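Local coordinates for Alr4995 protein (Nostoc sp., PDB 6LRH) that probably hydrolyses arginine in its N-terminal part and, as a bifunctional enzyme, also has ornithine cyclodeaminase activity, probably in its C-terminal part, at residues L8-D13 against P64-T69; D13-D18 against T253-A258; N219-E224 against A261-T266. The protein carries 1 engineered substitution. All blocks are in the same frame, centred on the assembly; numbering follows the deposited sequence.

Interaction 1: residues L8-D13 against P64-T69. With ARG (arginine), chain C.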
loop_
_atom_site.group_PDB
_atom_site.type_symbol
_atom_site.label_atom_id
_atom_site.label_comp_id
_atom_site.label_asym_id
_atom_site.label_seq_id
_atom_site.Cartn_x
_atom_site.Cartn_y
_atom_site.Cartn_z
ATOM N N LEU A 8 1.287 57.646 -12.718
ATOM C CA LEU A 8 1.565 57.400 -14.109
ATOM C C LEU A 8 0.761 56.199 -14.571
ATOM O O LEU A 8 0.778 55.167 -13.920
ATOM C CB LEU A 8 3.052 57.162 -14.320
ATOM C CG LEU A 8 3.544 56.950 -15.751
ATOM C CD1 LEU A 8 3.290 58.173 -16.598
ATOM C CD2 LEU A 8 5.007 56.576 -15.749
ATOM N N MET A 9 0.041 56.339 -15.679
ATOM C CA MET A 9 -0.686 55.234 -16.279
ATOM C C MET A 9 -0.341 55.154 -17.753
ATOM O O MET A 9 0.462 55.924 -18.241
ATOM C CB MET A 9 -2.188 55.398 -16.098
ATOM C CG MET A 9 -2.667 55.331 -14.668
ATOM S SD MET A 9 -4.454 55.508 -14.471
ATOM C CE MET A 9 -5.089 54.062 -15.288
ATOM N N CYS A 10 -0.958 54.229 -18.466
ATOM C CA CYS A 10 -0.738 54.089 -19.892
ATOM C C CYS A 10 -1.976 53.472 -20.541
ATOM O O CYS A 10 -2.435 52.442 -20.101
ATOM C CB CYS A 10 0.502 53.242 -20.138
ATOM S SG CYS A 10 0.844 52.848 -21.822
ATOM N N PRO A 11 -2.535 54.109 -21.581
ATOM C CA PRO A 11 -3.789 53.611 -22.148
ATOM C C PRO A 11 -3.612 52.355 -22.992
ATOM O O PRO A 11 -2.562 52.164 -23.598
ATOM C CB PRO A 11 -4.260 54.786 -22.998
ATOM C CG PRO A 11 -3.049 55.457 -23.380
ATOM C CD PRO A 11 -2.132 55.367 -22.217
ATOM N N PRO A 12 -4.640 51.500 -23.033
ATOM C CA PRO A 12 -4.582 50.178 -23.655
ATOM C C PRO A 12 -4.815 50.154 -25.151
ATOM O O PRO A 12 -5.460 49.237 -25.619
ATOM C CB PRO A 12 -5.706 49.437 -22.955
ATOM C CG PRO A 12 -6.682 50.478 -22.651
ATOM C CD PRO A 12 -5.910 51.706 -22.325
ATOM N N ASP A 13 -4.292 51.119 -25.887
ATOM C CA ASP A 13 -4.448 51.135 -27.332
ATOM C C ASP A 13 -3.876 49.915 -28.022
ATOM O O ASP A 13 -4.405 49.468 -29.032
ATOM C CB ASP A 13 -3.799 52.380 -27.904
ATOM C CG ASP A 13 -4.329 53.621 -27.273
ATOM O OD1 ASP A 13 -5.271 53.497 -26.467
ATOM O OD2 ASP A 13 -3.827 54.712 -27.584
ATOM N N PRO A 64 2.352 45.140 -25.395
ATOM C CA PRO A 64 1.042 45.224 -24.754
ATOM C C PRO A 64 1.115 45.530 -23.265
ATOM O O PRO A 64 0.322 46.323 -22.793
ATOM C CB PRO A 64 0.433 43.833 -25.011
ATOM C CG PRO A 64 1.541 42.971 -25.386
ATOM C CD PRO A 64 2.553 43.840 -26.053
ATOM N N ASP A 65 2.066 44.949 -22.548
ATOM C CA ASP A 65 2.099 45.084 -21.097
ATOM C C ASP A 65 2.632 46.434 -20.639
ATOM O O ASP A 65 2.823 46.663 -19.456
ATOM C CB ASP A 65 2.924 43.960 -20.472
ATOM C CG ASP A 65 2.142 42.641 -20.351
ATOM O OD1 ASP A 65 0.919 42.662 -20.106
ATOM O OD2 ASP A 65 2.755 41.562 -20.495
ATOM N N LEU A 66 2.852 47.350 -21.568
ATOM C CA LEU A 66 3.259 48.684 -21.164
ATOM C C LEU A 66 2.151 49.346 -20.329
ATOM O O LEU A 66 2.416 50.268 -19.572
ATOM C CB LEU A 66 3.617 49.546 -22.379
ATOM C CG LEU A 66 4.414 50.845 -22.178
ATOM C CD1 LEU A 66 5.862 50.584 -21.898
ATOM C CD2 LEU A 66 4.294 51.731 -23.385
ATOM N N VAL A 67 0.919 48.858 -20.440
ATOM C CA VAL A 67 -0.169 49.417 -19.634
ATOM C C VAL A 67 0.061 49.243 -18.141
ATOM O O VAL A 67 -0.478 49.991 -17.347
ATOM C CB VAL A 67 -1.536 48.813 -19.993
ATOM C CG1 VAL A 67 -1.905 49.171 -21.392
ATOM C CG2 VAL A 67 -1.521 47.323 -19.809
ATOM N N PHE A 68 0.871 48.267 -17.765
ATOM C CA PHE A 68 1.134 48.012 -16.358
ATOM C C PHE A 68 2.322 48.821 -15.888
ATOM O O PHE A 68 3.412 48.309 -15.687
ATOM C CB PHE A 68 1.366 46.526 -16.106
ATOM C CG PHE A 68 0.201 45.679 -16.452
ATOM C CD1 PHE A 68 -0.976 45.785 -15.737
ATOM C CD2 PHE A 68 0.267 44.781 -17.498
ATOM C CE1 PHE A 68 -2.063 45.011 -16.059
ATOM C CE2 PHE A 68 -0.823 44.001 -17.822
ATOM C CZ PHE A 68 -1.984 44.111 -17.101
ATOM N N THR A 69 2.076 50.104 -15.707
ATOM C CA THR A 69 3.092 51.057 -15.326
ATOM C C THR A 69 3.642 50.807 -13.916
ATOM O O THR A 69 4.657 51.365 -13.541
ATOM C CB THR A 69 2.526 52.479 -15.443
ATOM O OG1 THR A 69 1.478 52.669 -14.497
ATOM C CG2 THR A 69 1.944 52.672 -16.788
HETATM N N ARG C . 1.741 40.653 -18.095
HETATM C CA ARG C . 2.416 41.381 -17.026
HETATM C C ARG C . 3.570 40.573 -16.507
HETATM O O ARG C . 3.543 39.353 -16.488
HETATM C CB ARG C . 1.461 41.722 -15.879
HETATM C CG ARG C . 2.085 42.626 -14.854
HETATM C CD ARG C . 1.261 42.801 -13.626
HETATM N NE ARG C . 1.844 43.817 -12.764
HETATM C CZ ARG C . 1.627 43.916 -11.460
HETATM N NH1 ARG C . 2.197 44.885 -10.777
HETATM N NH2 ARG C . 0.836 43.058 -10.846
HETATM O OXT ARG C . 4.558 41.136 -16.095
HETATM O O HOH W 1 -2.485 51.895 -17.026
#
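Thr69 lays its methyl group across the chain where strand 6-9 ends, CG2 standing 3.5 Å from Met9 C and 3.7 Å from Cys10 CB. With chi1 at 65°, its hydroxyl sits between the backbone N and the carbonyl carbon while the methyl faces this chain. OG1 donates to Leu8 O over 2.7 Å, coming from above the carbonyl plane rather than along a lone pair. Thr69 thus contributes one hydrogen bond and one apolar contact. Further on, the sulfur of Cys10 lies alongside the branch end of Leu66, SG to CD2 3.9 Å. The CG1 methyl of Val67 rests against Cys10 O and Pro12 CA, at 3.6 Å from the latter. A water fills in between, accepting from Cys10 N and lying 2.8 Å from Val67 O, so that it bridges the two. The same segment carries two residues that meet the bound arginine, Asp65 of the 3-10 turn 64-67 and Phe68 just after it. Asp65 OD2 accepts from the amino group of the ligand (ARG N, 2.8 Å) and also bonds to the Tyr19 hydroxyl. The aliphatic chain of the ligand passes over one face of the Phe68 ring, toward its rim, while Val67 CG2 covers the opposite face. An apolar backing behind a carboxylate and a ring thus forms one wall of the arginine pocket in a GME-family dihydrolase domain.

Interaction 2: residues D13-D18 against T253-A258; sequences DHYDVD and TEFLKA. With ARG (arginine), chain C.
The ring of Tyr15 carries Phe255 over one face, CE2 lying 4.0 Å above the plane and over its centre, while Ala258 CB and Glu254 O sit at its edge, near the ring plane. The two rings meet obliquely, their planes 38° apart and their centroids 4.8 Å from each other. At the far end of the tyrosine, OH donates to Glu254 O at 2.9 Å, from a direction tilted modestly off the carbonyl plane. CG stands opposite the backbone N (chi1 177°), which carries the phenol to this carbonyl. Next to it Val17 offers one methyl, CG2, to Ala258 CB at 4.1 Å. Ala258 thus touches both residues with its methyl, while its carbonyl O accepts a long bond, 3.3 Å, from ARG N. Lys257 NZ bonds to Glu254 OE1 at 2.6 Å in a salt bridge within the segment, and Arg36 pairs with Glu254 OE2. The contact packs against helix 34-48, Tyr15 and Glu254 touching Ala37 and Phe255 touching Trp41, so that the loop after strand 6-9, the weakly bonded helix at about 253-256 and helix 34-48 pack together.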
loop_
_atom_site.group_PDB
_atom_site.type_symbol
_atom_site.label_atom_id
_atom_site.label_comp_id
_atom_site.label_asym_id
_atom_site.label_seq_id
_atom_site.Cartn_x
_atom_site.Cartn_y
_atom_site.Cartn_z
ATOM N N ASP A 13 -4.292 51.119 -25.887
ATOM C CA ASP A 13 -4.448 51.135 -27.332
ATOM C C ASP A 13 -3.876 49.915 -28.022
ATOM O O ASP A 13 -4.405 49.468 -29.032
ATOM C CB ASP A 13 -3.799 52.380 -27.904
ATOM C CG ASP A 13 -4.329 53.621 -27.273
ATOM O OD1 ASP A 13 -5.271 53.497 -26.467
ATOM O OD2 ASP A 13 -3.827 54.712 -27.584
ATOM N N HIS A 14 -2.784 49.390 -27.486
ATOM C CA HIS A 14 -2.125 48.252 -28.103
ATOM C C HIS A 14 -2.117 47.096 -27.141
ATOM O O HIS A 14 -1.174 46.322 -27.090
ATOM C CB HIS A 14 -0.705 48.614 -28.532
ATOM C CG HIS A 14 -0.658 49.725 -29.526
ATOM N ND1 HIS A 14 -0.397 51.029 -29.172
ATOM C CD2 HIS A 14 -0.906 49.738 -30.854
ATOM C CE1 HIS A 14 -0.460 51.794 -30.245
ATOM N NE2 HIS A 14 -0.771 51.036 -31.277
ATOM N N TYR A 15 -3.191 46.984 -26.377
ATOM C CA TYR A 15 -3.265 45.972 -25.353
ATOM C C TYR A 15 -3.887 44.709 -25.901
ATOM O O TYR A 15 -4.762 44.757 -26.746
ATOM C CB TYR A 15 -4.050 46.478 -24.146
ATOM C CG TYR A 15 -4.215 45.444 -23.081
ATOM C CD1 TYR A 15 -3.177 45.130 -22.231
ATOM C CD2 TYR A 15 -5.400 44.759 -22.943
ATOM C CE1 TYR A 15 -3.318 44.168 -21.262
ATOM C CE2 TYR A 15 -5.554 43.800 -21.988
ATOM C CZ TYR A 15 -4.509 43.507 -21.148
ATOM O OH TYR A 15 -4.667 42.549 -20.187
ATOM N N ASP A 16 -3.404 43.588 -25.393
ATOM C CA ASP A 16 -3.849 42.268 -25.765
ATOM C C ASP A 16 -3.041 41.288 -24.924
ATOM O O ASP A 16 -2.158 41.683 -24.194
ATOM C CB ASP A 16 -3.640 42.026 -27.252
ATOM C CG ASP A 16 -4.536 40.953 -27.795
ATOM O OD1 ASP A 16 -5.642 40.757 -27.240
ATOM O OD2 ASP A 16 -4.130 40.306 -28.784
ATOM N N VAL A 17 -3.354 40.009 -25.003
ATOM C CA VAL A 17 -2.521 39.018 -24.366
ATOM C C VAL A 17 -1.854 38.268 -25.491
ATOM O O VAL A 17 -2.515 37.530 -26.201
ATOM C CB VAL A 17 -3.327 38.058 -23.457
ATOM C CG1 VAL A 17 -2.426 36.984 -22.894
ATOM C CG2 VAL A 17 -4.024 38.814 -22.326
ATOM N N ASP A 18 -0.554 38.480 -25.671
ATOM C CA ASP A 18 0.171 37.945 -26.821
ATOM C C ASP A 18 1.164 36.856 -26.460
ATOM O O ASP A 18 1.726 36.218 -27.328
ATOM C CB ASP A 18 0.926 39.057 -27.542
ATOM C CG ASP A 18 0.017 40.131 -28.082
ATOM O OD1 ASP A 18 -1.163 39.838 -28.358
ATOM O OD2 ASP A 18 0.491 41.272 -28.245
ATOM N N THR A 253 -11.500 43.019 -15.403
ATOM C CA THR A 253 -11.335 41.613 -15.725
ATOM C C THR A 253 -10.510 41.370 -16.974
ATOM O O THR A 253 -9.896 40.330 -17.092
ATOM C CB THR A 253 -12.695 40.932 -15.896
ATOM O OG1 THR A 253 -13.363 41.454 -17.049
ATOM C CG2 THR A 253 -13.536 41.188 -14.702
ATOM N N GLU A 254 -10.480 42.325 -17.900
ATOM C CA GLU A 254 -9.709 42.146 -19.130
ATOM C C GLU A 254 -8.228 42.224 -18.852
ATOM O O GLU A 254 -7.410 41.781 -19.649
ATOM C CB GLU A 254 -10.086 43.185 -20.179
ATOM C CG GLU A 254 -11.507 43.088 -20.697
ATOM C CD GLU A 254 -11.869 41.711 -21.229
ATOM O OE1 GLU A 254 -11.191 41.214 -22.149
ATOM O OE2 GLU A 254 -12.843 41.120 -20.717
ATOM N N PHE A 255 -7.888 42.798 -17.711
ATOM C CA PHE A 255 -6.502 42.944 -17.320
ATOM C C PHE A 255 -6.098 41.813 -16.389
ATOM O O PHE A 255 -4.939 41.456 -16.324
ATOM C CB PHE A 255 -6.277 44.320 -16.685
ATOM C CG PHE A 255 -6.598 45.450 -17.611
ATOM C CD1 PHE A 255 -7.843 46.030 -17.608
ATOM C CD2 PHE A 255 -5.665 45.903 -18.518
ATOM C CE1 PHE A 255 -8.144 47.044 -18.475
ATOM C CE2 PHE A 255 -5.968 46.908 -19.386
ATOM C CZ PHE A 255 -7.212 47.483 -19.359
ATOM N N LEU A 256 -7.068 41.232 -15.692
ATOM C CA LEU A 256 -6.820 40.025 -14.915
ATOM C C LEU A 256 -6.396 38.883 -15.810
ATOM O O LEU A 256 -5.713 37.971 -15.375
ATOM C CB LEU A 256 -8.055 39.604 -14.128
ATOM C CG LEU A 256 -8.062 39.950 -12.647
ATOM C CD1 LEU A 256 -8.493 41.387 -12.416
ATOM C CD2 LEU A 256 -8.958 38.993 -11.931
ATOM N N LYS A 257 -6.817 38.928 -17.064
ATOM C CA LYS A 257 -6.417 37.915 -18.016
ATOM C C LYS A 257 -4.915 37.972 -18.304
ATOM O O LYS A 257 -4.340 36.997 -18.769
ATOM C CB LYS A 257 -7.208 38.063 -19.305
ATOM C CG LYS A 257 -8.671 37.959 -19.119
ATOM C CD LYS A 257 -9.353 37.910 -20.441
ATOM C CE LYS A 257 -10.795 38.343 -20.347
ATOM N NZ LYS A 257 -11.337 38.642 -21.687
ATOM N N ALA A 258 -4.282 39.109 -18.014
ATOM C CA ALA A 258 -2.840 39.221 -18.156
ATOM C C ALA A 258 -2.120 39.182 -16.816
ATOM O O ALA A 258 -0.911 39.232 -16.756
ATOM C CB ALA A 258 -2.487 40.485 -18.903
HETATM N N ARG C . 1.741 40.653 -18.095
HETATM C CA ARG C . 2.416 41.381 -17.026
HETATM C C ARG C . 3.570 40.573 -16.507
HETATM O O ARG C . 3.543 39.353 -16.488
HETATM C CB ARG C . 1.461 41.722 -15.879
HETATM C CG ARG C . 2.085 42.626 -14.854
HETATM C CD ARG C . 1.261 42.801 -13.626
HETATM N NE ARG C . 1.844 43.817 -12.764
HETATM C CZ ARG C . 1.627 43.916 -11.460
HETATM N NH1 ARG C . 2.197 44.885 -10.777
HETATM N NH2 ARG C . 0.836 43.058 -10.846
HETATM O OXT ARG C . 4.558 41.136 -16.095
#

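Interaction 3: residues N219-E224 against A261-T266. Engineered in segment 261-266: Ala264 (natural residue Cys). With ARG (arginine), chain C.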
loop_
_atom_site.group_PDB
_atom_site.type_symbol
_atom_site.label_atom_id
_atom_site.label_comp_id
_atom_site.label_asym_id
_atom_site.label_seq_id
_atom_site.Cartn_x
_atom_site.Cartn_y
_atom_site.Cartn_z
ATOM N N ASN A 219 -4.454 43.990 -4.940
ATOM C CA ASN A 219 -3.974 44.857 -6.002
ATOM C C ASN A 219 -4.755 46.160 -6.008
ATOM O O ASN A 219 -5.402 46.511 -6.964
ATOM C CB ASN A 219 -4.066 44.140 -7.341
ATOM C CG ASN A 219 -3.007 44.577 -8.308
ATOM O OD1 ASN A 219 -3.288 44.843 -9.461
ATOM N ND2 ASN A 219 -1.777 44.661 -7.838
ATOM N N THR A 220 -4.645 46.883 -4.910
ATOM C CA THR A 220 -5.519 47.998 -4.580
ATOM C C THR A 220 -4.790 49.333 -4.647
ATOM O O THR A 220 -3.640 49.429 -4.264
ATOM C CB THR A 220 -6.114 47.788 -3.165
ATOM O OG1 THR A 220 -7.266 46.956 -3.256
ATOM C CG2 THR A 220 -6.510 49.070 -2.526
ATOM N N VAL A 221 -5.462 50.357 -5.158
ATOM C CA VAL A 221 -4.916 51.699 -5.134
ATOM C C VAL A 221 -5.526 52.467 -3.979
ATOM O O VAL A 221 -6.740 52.579 -3.878
ATOM C CB VAL A 221 -5.179 52.458 -6.449
ATOM C CG1 VAL A 221 -4.609 53.850 -6.376
ATOM C CG2 VAL A 221 -4.610 51.711 -7.616
ATOM N N ASN A 222 -4.671 52.989 -3.111
ATOM C CA ASN A 222 -5.100 53.760 -1.956
ATOM C C ASN A 222 -4.595 55.191 -2.053
ATOM O O ASN A 222 -3.403 55.439 -2.207
ATOM C CB ASN A 222 -4.615 53.065 -0.676
ATOM C CG ASN A 222 -4.870 53.867 0.594
ATOM O OD1 ASN A 222 -3.986 53.966 1.439
ATOM N ND2 ASN A 222 -6.071 54.403 0.750
ATOM N N VAL A 223 -5.514 56.146 -2.016
ATOM C CA VAL A 223 -5.102 57.533 -2.030
ATOM C C VAL A 223 -5.020 58.055 -0.579
ATOM O O VAL A 223 -3.924 58.071 0.009
ATOM C CB VAL A 223 -6.014 58.382 -2.947
ATOM C CG1 VAL A 223 -5.923 57.838 -4.356
ATOM C CG2 VAL A 223 -7.465 58.367 -2.507
ATOM N N GLU A 224 -6.137 58.448 0.018
ATOM C CA GLU A 224 -6.114 58.834 1.412
ATOM C C GLU A 224 -6.950 57.828 2.177
ATOM O O GLU A 224 -6.426 56.838 2.657
ATOM C CB GLU A 224 -6.619 60.259 1.591
ATOM C CG GLU A 224 -5.853 61.269 0.745
ATOM C CD GLU A 224 -5.548 62.560 1.480
ATOM O OE1 GLU A 224 -6.490 63.337 1.751
ATOM O OE2 GLU A 224 -4.360 62.801 1.779
ATOM N N ALA A 261 -4.410 44.021 -11.999
ATOM C CA ALA A 261 -5.640 44.761 -11.742
ATOM C C ALA A 261 -5.369 46.260 -11.566
ATOM O O ALA A 261 -4.540 46.825 -12.261
ATOM C CB ALA A 261 -6.340 44.215 -10.544
ATOM N N ALA A 262 -6.070 46.894 -10.637
ATOM C CA ALA A 262 -5.983 48.339 -10.423
ATOM C C ALA A 262 -4.583 48.848 -10.119
ATOM O O ALA A 262 -4.086 49.727 -10.815
ATOM C CB ALA A 262 -6.914 48.750 -9.318
ATOM N N LYS A 263 -3.941 48.318 -9.085
ATOM C CA LYS A 263 -2.648 48.860 -8.687
ATOM C C LYS A 263 -1.553 48.593 -9.696
ATOM O O LYS A 263 -0.611 49.352 -9.775
ATOM C CB LYS A 263 -2.216 48.317 -7.337
ATOM C CG LYS A 263 -1.074 49.086 -6.752
ATOM C CD LYS A 263 -0.760 48.615 -5.382
ATOM C CE LYS A 263 -0.194 49.705 -4.532
ATOM N NZ LYS A 263 -0.594 49.411 -3.136
ATOM N N ALA A 264 -1.681 47.522 -10.466
ATOM C CA ALA A 264 -0.740 47.208 -11.535
ATOM C C ALA A 264 -0.788 48.227 -12.674
ATOM O O ALA A 264 0.197 48.430 -13.359
ATOM C CB ALA A 264 -1.006 45.850 -12.062
ATOM N N LEU A 265 -1.931 48.875 -12.860
ATOM C CA LEU A 265 -2.101 49.852 -13.922
ATOM C C LEU A 265 -1.702 51.280 -13.532
ATOM O O LEU A 265 -1.948 52.211 -14.267
ATOM C CB LEU A 265 -3.552 49.857 -14.393
ATOM C CG LEU A 265 -4.052 48.577 -15.039
ATOM C CD1 LEU A 265 -5.564 48.534 -15.061
ATOM C CD2 LEU A 265 -3.502 48.483 -16.429
ATOM N N THR A 266 -1.108 51.447 -12.363
ATOM C CA THR A 266 -0.723 52.767 -11.899
ATOM C C THR A 266 0.662 52.712 -11.296
ATOM O O THR A 266 1.115 51.664 -10.846
ATOM C CB THR A 266 -1.677 53.343 -10.822
ATOM O OG1 THR A 266 -1.533 52.605 -9.609
ATOM C CG2 THR A 266 -3.123 53.290 -11.249
HETATM N N ARG C . 1.741 40.653 -18.095
HETATM C CA ARG C . 2.416 41.381 -17.026
HETATM C C ARG C . 3.570 40.573 -16.507
HETATM O O ARG C . 3.543 39.353 -16.488
HETATM C CB ARG C . 1.461 41.722 -15.879
HETATM C CG ARG C . 2.085 42.626 -14.854
HETATM C CD ARG C . 1.261 42.801 -13.626
HETATM N NE ARG C . 1.844 43.817 -12.764
HETATM C CZ ARG C . 1.627 43.916 -11.460
HETATM N NH1 ARG C . 2.197 44.885 -10.777
HETATM N NH2 ARG C . 0.836 43.058 -10.846
HETATM O OXT ARG C . 4.558 41.136 -16.095
HETATM O O HOH W 2 -7.681 45.788 -7.923
#
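The loop that presents residue 264 to the substrate is tied here to the segment leading into edge strand 221-222. Asn219 is the main tie. Its OD1 accepts two backbone N-H groups, from Ala261 at 2.9 Å and from Ala264 at 3.3 Å, and the donors approach from opposite faces of the amide plane. Neither bond is straight, at 137° and 149° about the hydrogen, yet together they hold Ala261 and Ala264 to the same oxygen. The Asn219 ND2 end is used as well, donating to Asp170 O; because Asp170 also bonds the ligand, this asparagine links two parts of the pocket wall. Its main-chain O takes Lys263 N at 3.1 Å, well above the carbonyl plane, and a water that also reaches Ala262 N weakly. Ala264 is engineered, the natural residue being cysteine; its CB lies 3.3 Å from ARG CZ, the guanidinium carbon. In GME-family hydrolases a cysteine attacks that carbon, so the placement is consistent with the natural side chain being the nucleophile. Val221 adds an apolar contact, sending CG2 onto the backbone of the loop, 3.6 Å from Lys263 CA, with Ala262 CB and Thr266 OG1 bordering the same methyl. Lys263 runs the other way: with chi1 at -166° and an extended chain, it passes by Thr220 O, CD coming nearest at 3.2 Å, and NZ makes a weak bond to the same oxygen. Cys174 of strand 173-175 touches both Thr220 and Lys263, while Phe7 of strand 6-9 meets Val221 and Thr266. Past Thr266 the chain continues directly into strand 267-268, which pairs antiparallel with strand 6-9.

How the interactions relate
From the N terminus, interaction 1 begins on the end of strand 6-9 and closes the loop containing helix 34-48 and strand 53-56. Residues 14-18 lie inside that loop, yet 13-18 pair with the far later 253-258, so interaction 2 crosses interaction 1; the two share Asp13. Interaction 3 opens only after interaction 1 has closed and stands in series with it. Its segments straddle 253-258, so it crosses interaction 2, and the loop it closes holds strands 226-229 and 246-249. All three touch the bound arginine. Leu265 packs against Met9 and Val67 on one hand and Phe255 on the other, joining strand 6-9 and the 64-69 loop to the region 253-266.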